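Local coordinates for protein phenazine-1-carboxylate N-methyltransferase (Pseudomonas aeruginosa, PDB 2IP2) that transfers a methyl group from S-adenosyl-L-methionine to phenazine-1-carboxylate, giving 5-methylphenazine-1-carboxylate on the way to the virulence pigment pyocyanin, at residues A[224-229]-A[252-257]. Residues are numbered along the deposited sequence; the frame is centred on the assembly and turned at random.
Sequences GDMLQE and LRLLGN
Asn-257 reaches from its helix into the turn at 226-228 and uses ND2 on two successive carbonyls. Asn-257 ND2 donates a hydrogen bond to Met-226 O at 2.8 Å, that oxygen lying near the plane of the Asn-257 amide, and Leu-227 O accepts a weak second bond from the same nitrogen. Leu-227 O has another donor: Arg-253 NE, one turn earlier on the helix, meets it at 3.0 Å with a nearly straight N-H (163°). The bend at chi3 (61°) turns the Arg-253 guanidinium so that its edge, at NE, faces this oxygen. Gln-228 also comes close to the guanidinium, but it is modelled in two conformers and its placement is doubtful. On the inner side the contact turns apolar. Leu-254 CD1 packs against Met-226 CB at 3.8 Å, and Leu-254 CB meets Leu-227 CD1 at 4.1 Å, the two leucines crossing at about a right angle. Behind them, Val-174 and Ile-242 touch both Met-226 and Leu-254. The turn has its own brace: Asp-225 OD1 accepts a hydrogen bond from Leu-227 N at 2.7 Å, closing an Asx turn, while Asp-225 O accepts from the backbone N of Gln-228 and Glu-229. Here the loop leaving edge strand 219-223 docks on helix 248-261 of the Rossmann-like class I methyltransferase fold, with Met-226 about 7 Å, side chain to side chain, from Asp-198, a predicted S-adenosyl-L-methionine ligand.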
loop_
_atom_site.group_PDB
_atom_site.type_symbol
_atom_site.label_atom_id
_atom_site.label_comp_id
_atom_site.label_asym_id
_atom_site.label_seq_id
_atom_site.Cartn_x
_atom_site.Cartn_y
_atom_site.Cartn_z
ATOM N N GLY A 224 38.778 -14.403 2.307
ATOM C CA GLY A 224 39.359 -14.621 1.007
ATOM C C GLY A 224 38.438 -14.073 -0.042
ATOM O O GLY A 224 37.307 -13.670 0.263
ATOM N N ASP A 225 38.909 -14.054 -1.284
ATOM C CA ASP A 225 38.090 -13.521 -2.363
ATOM C C ASP A 225 37.605 -14.709 -3.158
ATOM O O ASP A 225 38.399 -15.471 -3.711
ATOM C CB ASP A 225 38.895 -12.510 -3.214
ATOM C CG ASP A 225 38.237 -12.187 -4.578
ATOM O OD1 ASP A 225 37.060 -12.545 -4.845
ATOM O OD2 ASP A 225 38.951 -11.565 -5.410
ATOM N N MET A 226 36.280 -14.860 -3.191
ATOM C CA MET A 226 35.648 -16.004 -3.833
ATOM C C MET A 226 35.925 -16.055 -5.333
ATOM O O MET A 226 35.752 -17.094 -5.966
ATOM C CB MET A 226 34.140 -15.920 -3.621
ATOM C CG MET A 226 33.519 -14.641 -4.108
ATOM S SD MET A 226 31.712 -14.592 -3.820
ATOM C CE MET A 226 31.376 -12.935 -4.457
ATOM N N LEU A 227 36.310 -14.920 -5.905
ATOM C CA LEU A 227 36.566 -14.824 -7.330
ATOM C C LEU A 227 37.941 -15.393 -7.672
ATOM O O LEU A 227 38.174 -15.803 -8.822
ATOM C CB LEU A 227 36.422 -13.375 -7.795
ATOM C CG LEU A 227 35.076 -12.917 -8.383
ATOM C CD1 LEU A 227 33.838 -13.686 -7.928
ATOM C CD2 LEU A 227 34.907 -11.383 -8.259
ATOM N N GLN A 228 38.835 -15.447 -6.672
ATOM C CA GLN A 228 40.108 -16.158 -6.853
ATOM C C GLN A 228 40.126 -17.596 -6.355
ATOM O O GLN A 228 40.667 -18.495 -6.996
ATOM C CB GLN A 228 41.392 -15.302 -6.825
ATOM C CG GLN A 228 41.360 -13.988 -7.727
ATOM C CD GLN A 228 41.170 -14.229 -9.206
ATOM O OE1 GLN A 228 41.915 -15.014 -9.824
ATOM N NE2 GLN A 228 40.190 -13.532 -9.803
ATOM N N GLU A 229 39.454 -17.832 -5.229
ATOM C CA GLU A 229 39.528 -19.123 -4.554
ATOM C C GLU A 229 38.310 -19.408 -3.683
ATOM O O GLU A 229 37.802 -18.499 -3.032
ATOM C CB GLU A 229 40.812 -19.184 -3.719
ATOM C CG GLU A 229 41.415 -20.561 -3.571
ATOM C CD GLU A 229 42.760 -20.533 -2.820
ATOM O OE1 GLU A 229 42.878 -19.801 -1.805
ATOM O OE2 GLU A 229 43.687 -21.263 -3.238
ATOM N N LEU A 252 31.385 -16.227 -13.940
ATOM C CA LEU A 252 31.998 -17.413 -14.507
ATOM C C LEU A 252 33.263 -17.761 -13.708
ATOM O O LEU A 252 33.555 -18.944 -13.535
ATOM C CB LEU A 252 32.269 -17.254 -16.032
ATOM C CG LEU A 252 31.128 -17.332 -17.067
ATOM C CD1 LEU A 252 31.750 -17.176 -18.454
ATOM C CD2 LEU A 252 30.297 -18.620 -17.017
ATOM N N ARG A 253 33.969 -16.764 -13.180
ATOM C CA ARG A 253 35.106 -17.083 -12.297
ATOM C C ARG A 253 34.624 -17.836 -11.045
ATOM O O ARG A 253 35.194 -18.852 -10.684
ATOM C CB ARG A 253 35.922 -15.872 -11.851
ATOM C CG ARG A 253 36.667 -15.064 -12.955
ATOM C CD ARG A 253 37.777 -14.162 -12.345
ATOM N NE ARG A 253 38.789 -14.961 -11.645
ATOM C CZ ARG A 253 39.839 -15.547 -12.233
ATOM N NH1 ARG A 253 40.053 -15.395 -13.542
ATOM N NH2 ARG A 253 40.689 -16.264 -11.503
ATOM N N LEU A 254 33.539 -17.365 -10.432
ATOM C CA LEU A 254 33.036 -17.994 -9.207
ATOM C C LEU A 254 32.589 -19.444 -9.489
ATOM O O LEU A 254 32.962 -20.406 -8.791
ATOM C CB LEU A 254 31.850 -17.156 -8.648
ATOM C CG LEU A 254 31.179 -17.795 -7.451
ATOM C CD1 LEU A 254 32.136 -17.754 -6.260
ATOM C CD2 LEU A 254 29.893 -16.994 -7.159
ATOM N N LEU A 255 31.797 -19.602 -10.522
ATOM C CA LEU A 255 31.260 -20.896 -10.866
ATOM C C LEU A 255 32.359 -21.914 -11.188
ATOM O O LEU A 255 32.239 -23.089 -10.823
ATOM C CB LEU A 255 30.254 -20.786 -12.005
ATOM C CG LEU A 255 28.938 -20.077 -11.628
ATOM C CD1 LEU A 255 28.120 -19.815 -12.885
ATOM C CD2 LEU A 255 28.167 -20.904 -10.621
ATOM N N GLY A 256 33.411 -21.445 -11.863
ATOM C CA GLY A 256 34.596 -22.286 -12.171
ATOM C C GLY A 256 35.370 -22.662 -10.924
ATOM O O GLY A 256 35.808 -23.829 -10.752
ATOM N N ASN A 257 35.534 -21.672 -10.039
ATOM C CA ASN A 257 36.084 -21.910 -8.683
ATOM C C ASN A 257 35.340 -23.011 -7.935
ATOM O O ASN A 257 35.955 -23.962 -7.418
ATOM C CB ASN A 257 36.162 -20.608 -7.875
ATOM C CG ASN A 257 37.262 -19.677 -8.368
ATOM O OD1 ASN A 257 38.157 -20.089 -9.140
ATOM N ND2 ASN A 257 37.176 -18.412 -7.978
#